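Local coordinates for endo alpha-1,4 polygalactosaminidase (Neosartorya fumigata, PDB 6OJ1), which hydrolyses alpha-1,4-linked galactosamine polymers as an endo-acting glycoside hydrolase and disrupts microbial biofilms, at residues 47-52 with 65-70; 61-66 with 93-98; 57-62 with 81-86. All coordinates share one frame; numbering follows the deposited sequence.

Contact 1: 47-52 with 65-70. With NAG (2-acetamido-2-deoxy-beta-D-glucopyranose), chain B; NAG (2-acetamido-2-deoxy-beta-D-glucopyranose), chain C.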
loop_
_atom_site.group_PDB
_atom_site.type_symbol
_atom_site.label_atom_id
_atom_site.label_comp_id
_atom_site.label_asym_id
_atom_site.label_seq_id
_atom_site.Cartn_x
_atom_site.Cartn_y
_atom_site.Cartn_z
ATOM N N LEU A 47 3.641 -9.976 6.339
ATOM C CA LEU A 47 3.344 -10.651 7.600
ATOM C C LEU A 47 4.561 -10.733 8.524
ATOM O O LEU A 47 4.432 -10.569 9.747
ATOM C CB LEU A 47 2.774 -12.042 7.315
ATOM C CG LEU A 47 2.337 -12.861 8.524
ATOM C CD1 LEU A 47 1.210 -12.128 9.252
ATOM C CD2 LEU A 47 1.886 -14.252 8.090
ATOM N N TYR A 48 5.750 -10.996 7.975
ATOM C CA TYR A 48 6.951 -11.173 8.778
ATOM C C TYR A 48 8.130 -10.572 8.023
ATOM O O TYR A 48 8.001 -10.132 6.879
ATOM C CB TYR A 48 7.194 -12.662 9.118
ATOM C CG TYR A 48 6.867 -13.610 7.966
ATOM C CD1 TYR A 48 7.600 -13.579 6.785
ATOM C CD2 TYR A 48 5.829 -14.529 8.066
ATOM C CE1 TYR A 48 7.310 -14.426 5.736
ATOM C CE2 TYR A 48 5.529 -15.387 7.020
ATOM C CZ TYR A 48 6.272 -15.328 5.855
ATOM O OH TYR A 48 5.968 -16.167 4.807
ATOM N N ALA A 49 9.281 -10.522 8.681
ATOM C CA ALA A 49 10.479 -10.019 8.024
ATOM C C ALA A 49 10.727 -10.816 6.749
ATOM O O ALA A 49 10.582 -12.039 6.734
ATOM C CB ALA A 49 11.678 -10.127 8.966
ATOM N N LEU A 50 11.072 -10.123 5.662
ATOM C CA LEU A 50 11.232 -10.803 4.378
ATOM C C LEU A 50 12.347 -11.839 4.453
ATOM O O LEU A 50 13.491 -11.518 4.794
ATOM C CB LEU A 50 11.516 -9.787 3.270
ATOM C CG LEU A 50 11.631 -10.411 1.866
ATOM C CD1 LEU A 50 10.262 -10.893 1.333
ATOM C CD2 LEU A 50 12.294 -9.446 0.882
ATOM N N ASN A 51 12.012 -13.097 4.142
ATOM C CA ASN A 51 13.006 -14.164 4.198
ATOM C C ASN A 51 12.937 -15.052 2.958
ATOM O O ASN A 51 13.349 -16.224 3.007
ATOM C CB ASN A 51 12.829 -15.020 5.457
ATOM C CG ASN A 51 11.429 -15.586 5.581
ATOM O OD1 ASN A 51 10.554 -15.269 4.782
ATOM N ND2 ASN A 51 11.217 -16.444 6.584
ATOM N N ASP A 52 12.417 -14.525 1.861
ATOM C CA ASP A 52 12.365 -15.251 0.598
ATOM C C ASP A 52 12.497 -14.218 -0.512
ATOM O O ASP A 52 11.588 -13.414 -0.726
ATOM C CB ASP A 52 11.071 -16.043 0.468
ATOM C CG ASP A 52 11.056 -16.921 -0.767
ATOM O OD1 ASP A 52 11.907 -16.715 -1.662
ATOM O OD2 ASP A 52 10.220 -17.840 -0.815
ATOM N N PHE A 65 8.631 -1.492 9.283
ATOM C CA PHE A 65 9.206 -1.593 10.620
ATOM C C PHE A 65 10.029 -2.856 10.794
ATOM O O PHE A 65 11.118 -2.807 11.375
ATOM C CB PHE A 65 8.105 -1.575 11.678
ATOM C CG PHE A 65 7.552 -0.208 11.970
ATOM C CD1 PHE A 65 8.202 0.644 12.859
ATOM C CD2 PHE A 65 6.365 0.205 11.396
ATOM C CE1 PHE A 65 7.685 1.897 13.155
ATOM C CE2 PHE A 65 5.833 1.469 11.688
ATOM C CZ PHE A 65 6.500 2.316 12.564
ATOM N N ILE A 66 9.533 -3.994 10.305
ATOM C CA ILE A 66 10.133 -5.268 10.696
ATOM C C ILE A 66 11.248 -5.708 9.767
ATOM O O ILE A 66 11.884 -6.739 10.030
ATOM C CB ILE A 66 9.046 -6.353 10.823
ATOM C CG1 ILE A 66 8.432 -6.680 9.469
ATOM C CG2 ILE A 66 7.965 -5.887 11.784
ATOM C CD1 ILE A 66 7.213 -7.584 9.583
ATOM N N ASN A 67 11.535 -4.948 8.714
ATOM C CA ASN A 67 12.645 -5.247 7.816
ATOM C C ASN A 67 13.800 -4.283 8.040
ATOM O O ASN A 67 13.590 -3.078 8.178
ATOM C CB ASN A 67 12.179 -5.169 6.376
ATOM C CG ASN A 67 11.324 -6.341 6.017
ATOM O OD1 ASN A 67 11.841 -7.448 5.849
ATOM N ND2 ASN A 67 10.017 -6.129 5.929
ATOM N N ASP A 68 15.019 -4.806 8.066
ATOM C CA ASP A 68 16.158 -3.953 8.362
ATOM C C ASP A 68 16.813 -3.417 7.088
ATOM O O ASP A 68 16.517 -3.835 5.960
ATOM C CB ASP A 68 17.174 -4.684 9.251
ATOM C CG ASP A 68 17.761 -5.938 8.609
ATOM O OD1 ASP A 68 17.467 -6.242 7.433
ATOM O OD2 ASP A 68 18.535 -6.631 9.307
ATOM N N LYS A 69 17.699 -2.443 7.300
ATOM C CA LYS A 69 18.415 -1.791 6.208
ATOM C C LYS A 69 19.119 -2.805 5.320
ATOM O O LYS A 69 19.166 -2.646 4.094
ATOM C CB LYS A 69 19.433 -0.807 6.792
ATOM C CG LYS A 69 19.563 0.509 6.072
ATOM C CD LYS A 69 20.771 1.277 6.605
ATOM C CE LYS A 69 20.842 1.221 8.127
ATOM N NZ LYS A 69 19.686 1.897 8.784
ATOM N N SER A 70 19.666 -3.861 5.923
ATOM C CA SER A 70 20.448 -4.831 5.167
ATOM C C SER A 70 19.575 -5.624 4.197
ATOM O O SER A 70 20.029 -5.997 3.108
ATOM C CB SER A 70 21.166 -5.771 6.137
ATOM O OG SER A 70 21.670 -6.901 5.454
HETATM C C1 NAG B . 9.933 -17.022 6.868
HETATM C C2 NAG B . 9.942 -18.538 6.711
HETATM C C3 NAG B . 8.636 -19.144 7.232
HETATM C C4 NAG B . 8.308 -18.647 8.636
HETATM C C5 NAG B . 8.344 -17.123 8.658
HETATM C C6 NAG B . 8.151 -16.536 10.036
HETATM C C7 NAG B . 11.309 -19.273 4.818
HETATM C C8 NAG B . 11.347 -19.532 3.343
HETATM N N2 NAG B . 10.135 -18.870 5.311
HETATM O O3 NAG B . 8.762 -20.561 7.227
HETATM O O4 NAG B . 7.000 -19.081 9.000
HETATM O O5 NAG B . 9.629 -16.679 8.210
HETATM O O6 NAG B . 9.097 -17.066 10.958
HETATM O O7 NAG B . 12.291 -19.439 5.536
HETATM C C1 NAG C . 6.945 -19.680 10.311
HETATM C C2 NAG C . 5.465 -19.775 10.729
HETATM C C3 NAG C . 5.317 -20.538 12.048
HETATM C C4 NAG C . 6.061 -21.863 11.995
HETATM C C5 NAG C . 7.510 -21.626 11.597
HETATM C C6 NAG C . 8.302 -22.909 11.467
HETATM C C7 NAG C . 4.099 -17.904 9.911
HETATM C C8 NAG C . 3.572 -16.540 10.214
HETATM N N2 NAG C . 4.879 -18.449 10.851
HETATM O O3 NAG C . 3.938 -20.809 12.275
HETATM O O4 NAG C . 6.021 -22.470 13.278
HETATM O O5 NAG C . 7.534 -20.989 10.316
HETATM O O6 NAG C . 7.819 -23.712 10.398
HETATM O O7 NAG C . 3.836 -18.488 8.863
HETATM O O HOH W 1 7.669 -7.696 5.489
HETATM O O HOH W 2 14.167 -8.955 6.683
#

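Contact 2: 61-66 with 93-98. With EDO (1,2-ethanediol), chain G.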
loop_
_atom_site.group_PDB
_atom_site.type_symbol
_atom_site.label_atom_id
_atom_site.label_comp_id
_atom_site.label_asym_id
_atom_site.label_seq_id
_atom_site.Cartn_x
_atom_site.Cartn_y
_atom_site.Cartn_z
ATOM N N ASP A 61 7.309 -5.126 -2.098
ATOM C CA ASP A 61 6.605 -4.277 -1.135
ATOM C C ASP A 61 6.645 -5.029 0.198
ATOM O O ASP A 61 6.087 -6.128 0.317
ATOM C CB ASP A 61 5.175 -4.014 -1.618
ATOM C CG ASP A 61 4.393 -3.063 -0.726
ATOM O OD1 ASP A 61 4.876 -2.661 0.351
ATOM O OD2 ASP A 61 3.262 -2.709 -1.133
ATOM N N ILE A 62 7.343 -4.463 1.188
ATOM C CA ILE A 62 7.571 -5.142 2.462
ATOM C C ILE A 62 7.346 -4.161 3.608
ATOM O O ILE A 62 7.355 -2.938 3.431
ATOM C CB ILE A 62 8.984 -5.747 2.553
ATOM C CG1 ILE A 62 10.039 -4.636 2.448
ATOM C CG2 ILE A 62 9.207 -6.797 1.436
ATOM C CD1 ILE A 62 11.496 -5.141 2.522
ATOM N N ASP A 63 7.161 -4.716 4.805
ATOM C CA ASP A 63 6.834 -3.893 5.967
ATOM C C ASP A 63 7.989 -2.978 6.371
ATOM O O ASP A 63 9.141 -3.409 6.480
ATOM C CB ASP A 63 6.427 -4.788 7.137
ATOM C CG ASP A 63 5.935 -3.983 8.323
ATOM O OD1 ASP A 63 4.725 -3.644 8.353
ATOM O OD2 ASP A 63 6.770 -3.653 9.196
ATOM N N LEU A 64 7.663 -1.699 6.605
ATOM C CA LEU A 64 8.661 -0.698 6.973
ATOM C C LEU A 64 9.374 -1.039 8.278
ATOM O O LEU A 64 10.589 -0.839 8.401
ATOM C CB LEU A 64 7.976 0.673 7.101
ATOM C CG LEU A 64 8.827 1.784 7.720
ATOM C CD1 LEU A 64 10.035 2.078 6.857
ATOM C CD2 LEU A 64 7.946 3.020 7.898
ATOM N N PHE A 65 8.631 -1.492 9.283
ATOM C CA PHE A 65 9.206 -1.593 10.620
ATOM C C PHE A 65 10.029 -2.856 10.794
ATOM O O PHE A 65 11.118 -2.807 11.375
ATOM C CB PHE A 65 8.105 -1.575 11.678
ATOM C CG PHE A 65 7.552 -0.208 11.970
ATOM C CD1 PHE A 65 8.202 0.644 12.859
ATOM C CD2 PHE A 65 6.365 0.205 11.396
ATOM C CE1 PHE A 65 7.685 1.897 13.155
ATOM C CE2 PHE A 65 5.833 1.469 11.688
ATOM C CZ PHE A 65 6.500 2.316 12.564
ATOM N N ILE A 66 9.533 -3.994 10.305
ATOM C CA ILE A 66 10.133 -5.268 10.696
ATOM C C ILE A 66 11.248 -5.708 9.767
ATOM O O ILE A 66 11.884 -6.739 10.030
ATOM C CB ILE A 66 9.046 -6.353 10.823
ATOM C CG1 ILE A 66 8.432 -6.680 9.469
ATOM C CG2 ILE A 66 7.965 -5.887 11.784
ATOM C CD1 ILE A 66 7.213 -7.584 9.583
ATOM N N ASN A 93 -1.388 -1.416 17.444
ATOM C CA ASN A 93 -0.866 -1.397 18.806
ATOM C C ASN A 93 0.404 -2.216 18.974
ATOM O O ASN A 93 0.911 -2.314 20.098
ATOM C CB ASN A 93 -1.931 -1.861 19.813
ATOM C CG ASN A 93 -2.204 -3.367 19.768
ATOM O OD1 ASN A 93 -1.643 -4.115 18.958
ATOM N ND2 ASN A 93 -3.083 -3.814 20.656
ATOM N N TRP A 94 0.939 -2.794 17.903
ATOM C CA TRP A 94 2.190 -3.539 18.010
ATOM C C TRP A 94 3.397 -2.784 17.465
ATOM O O TRP A 94 4.504 -3.337 17.471
ATOM C CB TRP A 94 2.070 -4.889 17.301
ATOM C CG TRP A 94 1.792 -4.810 15.834
ATOM C CD1 TRP A 94 2.703 -4.898 14.818
ATOM C CD2 TRP A 94 0.509 -4.655 15.209
ATOM N NE1 TRP A 94 2.066 -4.799 13.603
ATOM C CE2 TRP A 94 0.721 -4.656 13.816
ATOM C CE3 TRP A 94 -0.796 -4.509 15.693
ATOM C CZ2 TRP A 94 -0.326 -4.518 12.899
ATOM C CZ3 TRP A 94 -1.837 -4.365 14.778
ATOM C CH2 TRP A 94 -1.593 -4.375 13.398
ATOM N N ARG A 95 3.231 -1.531 17.039
ATOM C CA ARG A 95 4.362 -0.833 16.446
ATOM C C ARG A 95 5.230 -0.203 17.533
ATOM O O ARG A 95 4.742 0.122 18.618
ATOM C CB ARG A 95 3.898 0.254 15.482
ATOM C CG ARG A 95 3.051 -0.260 14.323
ATOM C CD ARG A 95 3.780 -1.358 13.556
ATOM N NE ARG A 95 3.052 -1.673 12.345
ATOM C CZ ARG A 95 3.481 -2.515 11.410
ATOM N NH1 ARG A 95 2.730 -2.729 10.337
ATOM N NH2 ARG A 95 4.648 -3.135 11.553
ATOM N N PRO A 96 6.533 -0.044 17.274
ATOM C CA PRO A 96 7.422 0.497 18.314
ATOM C C PRO A 96 7.205 1.970 18.595
ATOM O O PRO A 96 7.695 2.455 19.624
ATOM C CB PRO A 96 8.830 0.230 17.756
ATOM C CG PRO A 96 8.639 -0.044 16.298
ATOM C CD PRO A 96 7.280 -0.656 16.159
ATOM N N ASP A 97 6.473 2.689 17.737
ATOM C CA ASP A 97 6.124 4.082 17.979
ATOM C C ASP A 97 4.675 4.246 18.402
ATOM O O ASP A 97 4.142 5.362 18.338
ATOM C CB ASP A 97 6.419 4.945 16.745
ATOM C CG ASP A 97 5.580 4.561 15.512
ATOM O OD1 ASP A 97 4.797 3.588 15.565
ATOM O OD2 ASP A 97 5.705 5.242 14.466
ATOM N N LYS A 98 4.030 3.168 18.874
ATOM C CA LYS A 98 2.604 3.284 19.185
ATOM C C LYS A 98 2.351 4.288 20.303
ATOM O O LYS A 98 1.278 4.905 20.342
ATOM C CB LYS A 98 2.016 1.931 19.577
ATOM C CG LYS A 98 2.705 1.312 20.769
ATOM C CD LYS A 98 1.709 0.763 21.760
ATOM C CE LYS A 98 2.315 -0.349 22.607
ATOM N NZ LYS A 98 3.358 0.128 23.549
HETATM C C1 EDO G . 10.018 5.939 14.320
HETATM O O1 EDO G . 9.680 4.929 15.274
HETATM C C2 EDO G . 8.775 6.249 13.509
HETATM O O2 EDO G . 7.793 6.872 14.349
#

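Contact 3: 57-62 with 81-86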
loop_
_atom_site.group_PDB
_atom_site.type_symbol
_atom_site.label_atom_id
_atom_site.label_comp_id
_atom_site.label_asym_id
_atom_site.label_seq_id
_atom_site.Cartn_x
_atom_site.Cartn_y
_atom_site.Cartn_z
ATOM N N ALA A 57 10.674 -10.936 -9.096
ATOM C CA ALA A 57 9.899 -9.720 -9.278
ATOM C C ALA A 57 10.818 -8.511 -9.174
ATOM O O ALA A 57 11.746 -8.501 -8.363
ATOM C CB ALA A 57 8.785 -9.601 -8.230
ATOM N N GLU A 58 10.540 -7.478 -9.980
ATOM C CA GLU A 58 11.383 -6.284 -9.975
ATOM C C GLU A 58 11.158 -5.433 -8.739
ATOM O O GLU A 58 12.052 -4.679 -8.344
ATOM C CB GLU A 58 11.117 -5.406 -11.201
ATOM C CG GLU A 58 11.627 -5.919 -12.520
ATOM C CD GLU A 58 11.416 -4.898 -13.627
ATOM O OE1 GLU A 58 11.846 -3.733 -13.456
ATOM O OE2 GLU A 58 10.797 -5.253 -14.652
ATOM N N ILE A 59 9.963 -5.491 -8.149
ATOM C CA ILE A 59 9.596 -4.632 -7.033
ATOM C C ILE A 59 9.113 -5.510 -5.890
ATOM O O ILE A 59 8.287 -6.402 -6.103
ATOM C CB ILE A 59 8.495 -3.619 -7.419
ATOM C CG1 ILE A 59 9.016 -2.610 -8.449
ATOM C CG2 ILE A 59 7.973 -2.923 -6.181
ATOM C CD1 ILE A 59 7.903 -1.752 -9.074
ATOM N N TYR A 60 9.623 -5.257 -4.686
ATOM C CA TYR A 60 9.154 -5.918 -3.473
ATOM C C TYR A 60 8.542 -4.878 -2.550
ATOM O O TYR A 60 9.185 -3.872 -2.255
ATOM C CB TYR A 60 10.298 -6.627 -2.735
ATOM C CG TYR A 60 10.628 -8.035 -3.220
ATOM C CD1 TYR A 60 11.006 -8.274 -4.530
ATOM C CD2 TYR A 60 10.584 -9.113 -2.341
ATOM C CE1 TYR A 60 11.317 -9.559 -4.963
ATOM C CE2 TYR A 60 10.885 -10.390 -2.761
ATOM C CZ TYR A 60 11.256 -10.605 -4.074
ATOM O OH TYR A 60 11.575 -11.874 -4.508
ATOM N N ASP A 61 7.309 -5.126 -2.098
ATOM C CA ASP A 61 6.605 -4.277 -1.135
ATOM C C ASP A 61 6.645 -5.029 0.198
ATOM O O ASP A 61 6.087 -6.128 0.317
ATOM C CB ASP A 61 5.175 -4.014 -1.618
ATOM C CG ASP A 61 4.393 -3.063 -0.726
ATOM O OD1 ASP A 61 4.876 -2.661 0.351
ATOM O OD2 ASP A 61 3.262 -2.709 -1.133
ATOM N N ILE A 62 7.343 -4.463 1.188
ATOM C CA ILE A 62 7.571 -5.142 2.462
ATOM C C ILE A 62 7.346 -4.161 3.608
ATOM O O ILE A 62 7.355 -2.938 3.431
ATOM C CB ILE A 62 8.984 -5.747 2.553
ATOM C CG1 ILE A 62 10.039 -4.636 2.448
ATOM C CG2 ILE A 62 9.207 -6.797 1.436
ATOM C CD1 ILE A 62 11.496 -5.141 2.522
ATOM N N LYS A 81 13.642 -2.879 -6.756
ATOM C CA LYS A 81 13.173 -1.707 -6.035
ATOM C C LYS A 81 12.360 -2.146 -4.823
ATOM O O LYS A 81 11.663 -3.163 -4.857
ATOM C CB LYS A 81 12.327 -0.818 -6.947
ATOM C CG LYS A 81 13.106 -0.148 -8.103
ATOM C CD LYS A 81 13.985 1.004 -7.612
ATOM C CE LYS A 81 14.681 1.734 -8.767
ATOM N NZ LYS A 81 15.717 0.865 -9.397
ATOM N N VAL A 82 12.441 -1.364 -3.743
ATOM C CA VAL A 82 11.786 -1.715 -2.487
ATOM C C VAL A 82 10.783 -0.625 -2.124
ATOM O O VAL A 82 11.155 0.544 -1.942
ATOM C CB VAL A 82 12.795 -1.928 -1.349
ATOM C CG1 VAL A 82 12.060 -2.369 -0.080
ATOM C CG2 VAL A 82 13.855 -2.952 -1.752
ATOM N N ILE A 83 9.518 -1.016 -2.016
ATOM C CA ILE A 83 8.449 -0.170 -1.500
ATOM C C ILE A 83 8.232 -0.580 -0.056
ATOM O O ILE A 83 8.149 -1.775 0.245
ATOM C CB ILE A 83 7.153 -0.341 -2.314
ATOM C CG1 ILE A 83 7.346 0.131 -3.756
ATOM C CG2 ILE A 83 5.987 0.432 -1.676
ATOM C CD1 ILE A 83 6.125 -0.141 -4.661
ATOM N N CYS A 84 8.149 0.398 0.839
ATOM C CA CYS A 84 8.020 0.134 2.264
ATOM C C CYS A 84 6.594 0.448 2.690
ATOM O O CYS A 84 6.149 1.607 2.614
ATOM C CB CYS A 84 9.037 0.953 3.053
ATOM S SG CYS A 84 10.711 0.321 2.718
ATOM N N TYR A 85 5.890 -0.593 3.109
ATOM C CA TYR A 85 4.511 -0.506 3.574
ATOM C C TYR A 85 4.458 0.048 4.997
ATOM O O TYR A 85 5.232 -0.361 5.863
ATOM C CB TYR A 85 3.875 -1.906 3.530
ATOM C CG TYR A 85 2.580 -2.000 4.313
ATOM C CD1 TYR A 85 2.583 -2.288 5.679
ATOM C CD2 TYR A 85 1.361 -1.760 3.695
ATOM C CE1 TYR A 85 1.390 -2.330 6.417
ATOM C CE2 TYR A 85 0.177 -1.812 4.411
ATOM C CZ TYR A 85 0.195 -2.094 5.774
ATOM O OH TYR A 85 -0.981 -2.125 6.501
ATOM N N PHE A 86 3.496 0.930 5.261
ATOM C CA PHE A 86 3.147 1.250 6.637
ATOM C C PHE A 86 1.708 1.742 6.639
ATOM O O PHE A 86 1.156 2.087 5.592
ATOM C CB PHE A 86 4.089 2.293 7.246
ATOM C CG PHE A 86 3.920 3.699 6.663
ATOM C CD1 PHE A 86 4.611 4.076 5.514
ATOM C CD2 PHE A 86 3.111 4.644 7.301
ATOM C CE1 PHE A 86 4.464 5.365 4.989
ATOM C CE2 PHE A 86 2.965 5.921 6.784
ATOM C CZ PHE A 86 3.652 6.291 5.632
#

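Contact 1: 47-52 with 65-70
Y48 meets I66 through its backbone and gives its ring to sugar: C5 of the chain B NAG lies 3.6 Å above the Y48 ring plane, over the centre, while the acetyl methyl of the chain C NAG reaches the ring edge. The first NAG is linked to N51 ND2 and lies against the Y48 ring; the phenol oxygen of Y48 is hydrogen-bonded to the backbone N of N272. The other flat group is the N67 carboxamide. Its OD1 takes L50 N at 2.8 Å, in the carbonyl plane on a lone pair and nearly straight (168°), and also accepts from a water that reaches L50 O. N67 ND2 turns to D63 O and to a second water, 2.9 Å away, which probably bridges to Y48 O. With both ends engaged, the amide is fixed in its rotation. Alongside, I66 extends CG1 and CD1 (chi2 -171°), and CD1 rests 3.5 Å from Y48 C. The two loops follow the adjacent parallel strands 42-45 and 59-63; L50 packs on Y60 and I62 of the latter, N67 O receives K140 of helix 124-140, and D68 caps the start of helix 69-77.

Contact 2: 61-66 with 93-98
R95 runs from CB to guanidinium along F65 and ends on D63. Its CB lies over one face of the F65 ring, and a bend at chi2 (-55°) brings CD to 3.7 Å from F65 CD2. NE turns to a salt bridge with E92. Farther out, the guanidinium, 27° from the F65 ring plane, has F65 CD2 over one face and W94 NE1 over the other, 3.4 Å above the plane near its centre. At the tip, NH1 donates to the syn lone pair of D63 OD1 at 3.0 Å, a bent bond (139°) in the salt bridge, while NH2 adds weak bonds to both carboxylate oxygens. D63 ends a parallel strand of the (beta/alpha) barrel, and its OD2 takes two backbone N-H groups there: F65 N, from above the carboxylate plane at 2.9 Å, closes an Asx turn, and I66 N, three residues on, meets the anti lone pair at 3.0 Å and makes it an Asx motif. From R95 to K98 the chain makes a type I turn, in which P96 CG packs 3.5 Å from F65 CD1. D97 OD2 approaches the ring edge, 3.6 Å from F65 CZ, and is paired with R133 of helix 124-140.

Contact 3: 57-62 with 81-86
I62 O accepts Y85 N at 2.8 Å, the shortest bond between these strands, with the donor tilted 32° from the carbonyl plane; the same oxygen is also approached by the CA-H of C84. I83 O is held in a similar way, by I62 N at 3.0 Å and by a CA-H contact from D61. Earlier in the ladder, Y60 N donates to K81 O and I83 N to Y60 O, and K81 N closes the near end on E58 O. Five bonds thus join strands whose N-to-C directions differ by only 20°, in the parallel register I59-K81, Y60-V82, D61-I83 and I62-C84. Strands 59-63 and 81-87 are joined through helix 69-77, making a beta-alpha-beta crossover, the repeating unit of a (beta/alpha) barrel. Y60 and V82 both pack against that helix. On their face, I62 holds CG1 between its backbone N and carbonyl carbon (chi1 61°), which carries CD1 across the strand gap to 3.8 Å from V82 CG1. C84 points the same way and is tied by a disulfide to C142. The opposite face, with I59, D61, K81 and I83, looks into the barrel along most of its length. There, toward the N-terminal end of the strands, I59 CG2 touches I83 CD1 at 3.7 Å, while K81 leads outward to a cation-pi contact with W34. Next along, D61 lays its carboxylate over the neighbouring strand: OD1 lies 3.4 Å from Y85 CB and beside the methyl I83 CG2. Its OD2 and D146 OD2 on strand 144-148 make a close approach of two acid groups, and Y85 sends its hydroxyl on to D148 of that strand.

Contacts 2 and 3 both use strand 59-63, and contact 1 packs against it. Contact 3 is the buried core, a regular backbone ladder between two barrel strands with aliphatic packing on both faces. Contacts 1 and 2 are partly buried and lie at or beyond the C-terminal end of that strand, where side chains take over from backbone pairing: an asparagine amide and two waters in contact 1, a salt bridge beside an aromatic ring in contact 2. Contacts 1 and 2 share F65 and I66; the segments of contacts 2 and 3 overlap at D61 and I62. I62 packs on L50 and N67 of contact 1, and L64 N probably bonds Y85 O, carrying the pairing of contact 3 into contact 2.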